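Local coordinates for protein SloR (PDB 5CVI) that probably acts as a manganese-responsive, DNA-binding transcription regulator of the DtxR family, working as a homodimer, at residues R139-V147 and V202-E213. Sequence-based numbering, arbitrary orientation.
Sequences RYRTTLKGV and VTSAVASQIYIE
T143 and Y211 form a single antiparallel bridge, as a non-hydrogen-bonded pair, a worked example of how a loop can be laid along a strand with very few backbone bonds. Either side of the pair, I212 N donates to T142 O (3.0 Å) and L144 N to I210 O (3.2 Å), the first approaching nearly in line with the acceptor's C=O, the second from above the carbonyl plane. One residue on, K145 N reaches A207 O at 3.2 Å, so the short, weakly bonded helical turn before the strand is tied to the same loop as it enters its type II turn.

Apolar contacts centre on L144. CG, anti to the backbone N (chi1 170°), is carried toward A207, and the branch beyond it sends CD2 to CB of A207 (3.6 Å) and CD1 to CD1 of I212 (3.5 Å), which V147 CG2 touches as well. The K145 chain is straight as far as CE, its CD lying beside S208 CB, and bends only at its end.

Around the Y211 ring the partners are polar: R141 O approaches its edge in plane, whereas Y140 O stands over a face.

The charged end is a salt bridge, R139 NH1 to E213 OE1 at 3.2 Å, using the oxygen's syn lone pair; guanidinium and carboxylate are only 22° apart in plane. R139 CG lies over the centre of the Y140 ring, and E213 OE1 comes to that ring's edge.

R157 of strand 151-158 bonds Y140 O and makes a cation-pi contact with Y211. The loop thus flanks 210-214, which pairs with 151-158, while K145 of the loop and A207 of 202-213 both touch Y191 of strand 190-195, consistent with an SH3-like FeoA domain.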
ATOM      1  N   ARG B 139      21.626   5.562 -14.383  1.00 35.97           N
ATOM      2  CA  ARG B 139      21.898   5.877 -15.781  1.00 33.60           C
ATOM      3  C   ARG B 139      22.526   7.260 -15.897  1.00 32.70           C
ATOM      4  O   ARG B 139      23.354   7.511 -16.767  1.00 24.04           O
ATOM      5  CB  ARG B 139      20.593   5.819 -16.583  1.00 28.00           C
ATOM      6  CG  ARG B 139      20.641   6.465 -17.959  1.00 22.41           C
ATOM      7  CD  ARG B 139      21.592   5.738 -18.896  1.00 33.63           C
ATOM      8  NE  ARG B 139      21.468   6.203 -20.276  1.00 34.96           N
ATOM      9  CZ  ARG B 139      22.126   7.241 -20.781  1.00 35.92           C
ATOM     10  NH1 ARG B 139      22.960   7.933 -20.020  1.00 31.24           N
ATOM     11  NH2 ARG B 139      21.947   7.588 -22.049  1.00 44.74           N
ATOM     12  N   TYR B 140      22.125   8.154 -15.002  1.00 21.02           N
ATOM     13  CA  TYR B 140      22.590   9.531 -15.033  1.00 20.90           C
ATOM     14  C   TYR B 140      23.353   9.876 -13.759  1.00 34.85           C
ATOM     15  O   TYR B 140      22.761  10.046 -12.694  1.00 29.90           O
ATOM     16  CB  TYR B 140      21.405  10.476 -15.241  1.00 24.36           C
ATOM     17  CG  TYR B 140      20.665  10.217 -16.538  1.00 31.58           C
ATOM     18  CD1 TYR B 140      21.352  10.134 -17.741  1.00 36.53           C
ATOM     19  CD2 TYR B 140      19.289  10.034 -16.555  1.00 18.27           C
ATOM     20  CE1 TYR B 140      20.689   9.891 -18.928  1.00 40.59           C
ATOM     21  CE2 TYR B 140      18.616   9.789 -17.741  1.00 32.77           C
ATOM     22  CZ  TYR B 140      19.323   9.718 -18.924  1.00 37.86           C
ATOM     23  OH  TYR B 140      18.667   9.473 -20.110  1.00 39.71           O
ATOM     24  N   ARG B 141      24.673   9.977 -13.879  1.00 42.29           N
ATOM     25  CA  ARG B 141      25.533  10.216 -12.726  1.00 40.76           C
ATOM     26  C   ARG B 141      26.236  11.569 -12.798  1.00 36.96           C
ATOM     27  O   ARG B 141      26.787  12.039 -11.802  1.00 34.82           O
ATOM     28  CB  ARG B 141      26.575   9.103 -12.605  1.00 38.95           C
ATOM     29  CG  ARG B 141      25.991   7.700 -12.583  1.00 39.48           C
ATOM     30  CD  ARG B 141      27.092   6.657 -12.644  1.00 54.87           C
ATOM     31  NE  ARG B 141      28.191   6.977 -11.735  1.00 63.52           N
ATOM     32  CZ  ARG B 141      28.241   6.605 -10.460  1.00 64.55           C
ATOM     33  NH1 ARG B 141      27.253   5.896  -9.932  1.00 63.67           N
ATOM     34  NH2 ARG B 141      29.283   6.945  -9.712  1.00 62.63           N
ATOM     35  N   THR B 142      26.220  12.190 -13.972  1.00 37.38           N
ATOM     36  CA  THR B 142      26.921  13.459 -14.160  1.00 30.89           C
ATOM     37  C   THR B 142      26.183  14.630 -13.517  1.00 27.37           C
ATOM     38  O   THR B 142      25.066  14.969 -13.906  1.00 26.98           O
ATOM     39  CB  THR B 142      27.179  13.763 -15.648  1.00 29.79           C
ATOM     40  OG1 THR B 142      27.982  12.722 -16.217  1.00 34.75           O
ATOM     41  CG2 THR B 142      27.899  15.092 -15.802  1.00 25.80           C
ATOM     42  N   THR B 143      26.824  15.239 -12.526  1.00 31.03           N
ATOM     43  CA  THR B 143      26.263  16.380 -11.816  1.00 30.86           C
ATOM     44  C   THR B 143      26.713  17.684 -12.460  1.00 36.24           C
ATOM     45  O   THR B 143      27.870  17.812 -12.861  1.00 48.08           O
ATOM     46  CB  THR B 143      26.692  16.368 -10.339  1.00 36.46           C
ATOM     47  OG1 THR B 143      25.803  15.529  -9.591  1.00 37.20           O
ATOM     48  CG2 THR B 143      26.655  17.765  -9.757  1.00 44.76           C
ATOM     49  N   LEU B 144      25.795  18.644 -12.565  1.00 29.95           N
ATOM     50  CA  LEU B 144      26.118  19.961 -13.109  1.00 31.69           C
ATOM     51  C   LEU B 144      27.322  20.558 -12.392  1.00 35.48           C
ATOM     52  O   LEU B 144      28.194  21.161 -13.018  1.00 42.92           O
ATOM     53  CB  LEU B 144      24.923  20.906 -12.992  1.00 30.33           C
ATOM     54  CG  LEU B 144      25.204  22.383 -13.296  1.00 25.86           C
ATOM     55  CD1 LEU B 144      25.606  22.586 -14.754  1.00 21.70           C
ATOM     56  CD2 LEU B 144      24.002  23.250 -12.947  1.00 24.95           C
ATOM     57  N   LYS B 145      27.367  20.384 -11.078  1.00 33.90           N
ATOM     58  CA  LYS B 145      28.517  20.818 -10.300  1.00 38.69           C
ATOM     59  C   LYS B 145      29.753  20.046 -10.741  1.00 36.45           C
ATOM     60  O   LYS B 145      29.739  18.818 -10.812  1.00 34.86           O
ATOM     61  CB  LYS B 145      28.257  20.616  -8.805  1.00 40.24           C
ATOM     62  CG  LYS B 145      29.430  20.963  -7.906  1.00 25.74           C
ATOM     63  CD  LYS B 145      29.025  20.929  -6.446  1.00 29.22           C
ATOM     64  CE  LYS B 145      30.218  21.110  -5.528  1.00 31.60           C
ATOM     65  NZ  LYS B 145      31.161  19.961  -5.626  1.00 35.31           N
ATOM     66  N   GLY B 146      30.818  20.774 -11.055  1.00 43.62           N
ATOM     67  CA  GLY B 146      32.053  20.160 -11.505  1.00 48.16           C
ATOM     68  C   GLY B 146      32.173  20.090 -13.017  1.00 46.42           C
ATOM     69  O   GLY B 146      33.253  19.824 -13.545  1.00 43.31           O
ATOM     70  N   VAL B 147      31.064  20.323 -13.712  1.00 45.11           N
ATOM     71  CA  VAL B 147      31.055  20.309 -15.174  1.00 43.38           C
ATOM     72  C   VAL B 147      31.973  21.387 -15.748  1.00 42.85           C
ATOM     73  O   VAL B 147      31.938  22.535 -15.308  1.00 44.49           O
ATOM     74  CB  VAL B 147      29.627  20.493 -15.726  1.00 43.77           C
ATOM     75  CG1 VAL B 147      29.656  20.735 -17.225  1.00 46.47           C
ATOM     76  CG2 VAL B 147      28.769  19.282 -15.390  1.00 40.60           C
ATOM     77  N   VAL B 202      22.747  29.200 -11.011  1.00 30.06           N
ATOM     78  CA  VAL B 202      22.484  28.038 -10.177  1.00 18.07           C
ATOM     79  C   VAL B 202      23.637  27.841  -9.200  1.00 19.03           C
ATOM     80  O   VAL B 202      24.729  27.435  -9.599  1.00 19.75           O
ATOM     81  CB  VAL B 202      22.325  26.762 -11.032  1.00 26.82           C
ATOM     82  CG1 VAL B 202      21.934  25.578 -10.160  1.00 17.08           C
ATOM     83  CG2 VAL B 202      21.295  26.980 -12.129  1.00 20.69           C
ATOM     84  N   THR B 203      23.399  28.140  -7.925  1.00 19.32           N
ATOM     85  CA  THR B 203      24.415  27.950  -6.893  1.00 24.33           C
ATOM     86  C   THR B 203      24.902  26.511  -6.905  1.00 26.84           C
ATOM     87  O   THR B 203      24.113  25.589  -7.112  1.00 29.74           O
ATOM     88  CB  THR B 203      23.876  28.269  -5.492  1.00 26.06           C
ATOM     89  OG1 THR B 203      22.880  27.303  -5.129  1.00 20.06           O
ATOM     90  CG2 THR B 203      23.278  29.670  -5.454  1.00 26.62           C
ATOM     91  N   SER B 204      26.199  26.319  -6.681  1.00 27.39           N
ATOM     92  CA  SER B 204      26.788  24.985  -6.732  1.00 25.58           C
ATOM     93  C   SER B 204      26.109  24.012  -5.766  1.00 26.68           C
ATOM     94  O   SER B 204      26.164  22.799  -5.958  1.00 27.84           O
ATOM     95  CB  SER B 204      28.299  25.043  -6.489  1.00 26.90           C
ATOM     96  OG  SER B 204      28.604  25.762  -5.310  1.00 42.15           O
ATOM     97  N   ALA B 205      25.462  24.550  -4.735  1.00 25.71           N
ATOM     98  CA  ALA B 205      24.683  23.729  -3.814  1.00 21.81           C
ATOM     99  C   ALA B 205      23.553  23.034  -4.564  1.00 27.45           C
ATOM    100  O   ALA B 205      23.357  21.827  -4.433  1.00 27.53           O
ATOM    101  CB  ALA B 205      24.128  24.576  -2.682  1.00 22.27           C
ATOM    102  N   VAL B 206      22.814  23.807  -5.353  1.00 19.03           N
ATOM    103  CA  VAL B 206      21.717  23.269  -6.144  1.00 20.52           C
ATOM    104  C   VAL B 206      22.248  22.422  -7.293  1.00 21.80           C
ATOM    105  O   VAL B 206      21.656  21.401  -7.650  1.00 18.17           O
ATOM    106  CB  VAL B 206      20.830  24.392  -6.716  1.00 20.49           C
ATOM    107  CG1 VAL B 206      19.732  23.809  -7.596  1.00 15.82           C
ATOM    108  CG2 VAL B 206      20.227  25.217  -5.594  1.00 26.82           C
ATOM    109  N   ALA B 207      23.372  22.847  -7.861  1.00 23.22           N
ATOM    110  CA  ALA B 207      23.946  22.181  -9.027  1.00 26.03           C
ATOM    111  C   ALA B 207      24.381  20.747  -8.723  1.00 27.84           C
ATOM    112  O   ALA B 207      24.548  19.931  -9.631  1.00 21.34           O
ATOM    113  CB  ALA B 207      25.110  22.986  -9.575  1.00 23.34           C
ATOM    114  N   SER B 208      24.564  20.447  -7.440  1.00 26.42           N
ATOM    115  CA  SER B 208      25.009  19.128  -7.007  1.00 30.15           C
ATOM    116  C   SER B 208      23.853  18.141  -6.918  1.00 40.01           C
ATOM    117  O   SER B 208      24.066  16.933  -6.821  1.00 50.70           O
ATOM    118  CB  SER B 208      25.703  19.228  -5.650  1.00 36.85           C
ATOM    119  OG  SER B 208      24.827  19.759  -4.673  1.00 36.06           O
ATOM    120  N   GLN B 209      22.630  18.665  -6.941  1.00 42.66           N
ATOM    121  CA  GLN B 209      21.430  17.843  -6.832  1.00 38.67           C
ATOM    122  C   GLN B 209      20.782  17.643  -8.196  1.00 37.61           C
ATOM    123  O   GLN B 209      19.681  17.106  -8.303  1.00 45.69           O
ATOM    124  CB  GLN B 209      20.426  18.492  -5.880  1.00 44.26           C
ATOM    125  CG  GLN B 209      20.914  18.623  -4.449  1.00 55.16           C
ATOM    126  CD  GLN B 209      21.077  17.283  -3.765  1.00 69.98           C
ATOM    127  OE1 GLN B 209      21.970  16.504  -4.104  1.00 73.38           O
ATOM    128  NE2 GLN B 209      20.206  17.002  -2.800  1.00 76.84           N
ATOM    129  N   ILE B 210      21.476  18.084  -9.238  1.00 33.45           N
ATOM    130  CA  ILE B 210      20.965  18.003 -10.600  1.00 34.31           C
ATOM    131  C   ILE B 210      21.919  17.220 -11.497  1.00 30.83           C
ATOM    132  O   ILE B 210      23.139  17.289 -11.338  1.00 35.38           O
ATOM    133  CB  ILE B 210      20.750  19.407 -11.192  1.00 41.44           C
ATOM    134  CG1 ILE B 210      19.553  20.082 -10.525  1.00 40.91           C
ATOM    135  CG2 ILE B 210      20.542  19.333 -12.693  1.00 42.47           C
ATOM    136  CD1 ILE B 210      19.261  21.460 -11.071  1.00 43.20           C
ATOM    137  N   TYR B 211      21.357  16.473 -12.440  1.00 23.95           N
ATOM    138  CA  TYR B 211      22.158  15.663 -13.347  1.00 24.63           C
ATOM    139  C   TYR B 211      21.867  16.025 -14.802  1.00 26.27           C
ATOM    140  O   TYR B 211      20.709  16.152 -15.201  1.00 31.60           O
ATOM    141  CB  TYR B 211      21.906  14.176 -13.092  1.00 17.61           C
ATOM    142  CG  TYR B 211      22.254  13.728 -11.687  1.00 17.74           C
ATOM    143  CD1 TYR B 211      21.306  13.753 -10.670  1.00 23.64           C
ATOM    144  CD2 TYR B 211      23.529  13.276 -11.379  1.00 19.26           C
ATOM    145  CE1 TYR B 211      21.621  13.342  -9.385  1.00 28.23           C
ATOM    146  CE2 TYR B 211      23.854  12.860 -10.097  1.00 41.53           C
ATOM    147  CZ  TYR B 211      22.897  12.896  -9.105  1.00 35.58           C
ATOM    148  OH  TYR B 211      23.223  12.485  -7.832  1.00 31.80           O
ATOM    149  N   ILE B 212      22.924  16.190 -15.591  1.00 22.27           N
ATOM    150  CA  ILE B 212      22.781  16.633 -16.973  1.00 22.79           C
ATOM    151  C   ILE B 212      23.517  15.731 -17.962  1.00 28.66           C
ATOM    152  O   ILE B 212      24.283  14.852 -17.569  1.00 28.84           O
ATOM    153  CB  ILE B 212      23.274  18.083 -17.143  1.00 20.00           C
ATOM    154  CG1 ILE B 212      24.687  18.229 -16.576  1.00 23.48           C
ATOM    155  CG2 ILE B 212      22.322  19.047 -16.458  1.00 18.56           C
ATOM    156  CD1 ILE B 212      25.247  19.638 -16.667  1.00 21.43           C
ATOM    157  N   GLU B 213      23.271  15.959 -19.247  1.00 34.24           N
ATOM    158  CA  GLU B 213      23.922  15.203 -20.310  1.00 37.74           C
ATOM    159  C   GLU B 213      23.961  16.062 -21.570  1.00 42.66           C
ATOM    160  O   GLU B 213      22.990  16.750 -21.885  1.00 53.27           O
ATOM    161  CB  GLU B 213      23.182  13.883 -20.556  1.00 37.87           C
ATOM    162  CG  GLU B 213      23.913  12.905 -21.468  1.00 51.10           C
ATOM    163  CD  GLU B 213      23.599  11.451 -21.142  1.00 51.90           C
ATOM    164  OE1 GLU B 213      23.824  11.040 -19.984  1.00 50.77           O
ATOM    165  OE2 GLU B 213      23.130  10.720 -22.044  1.00 46.66           O
TER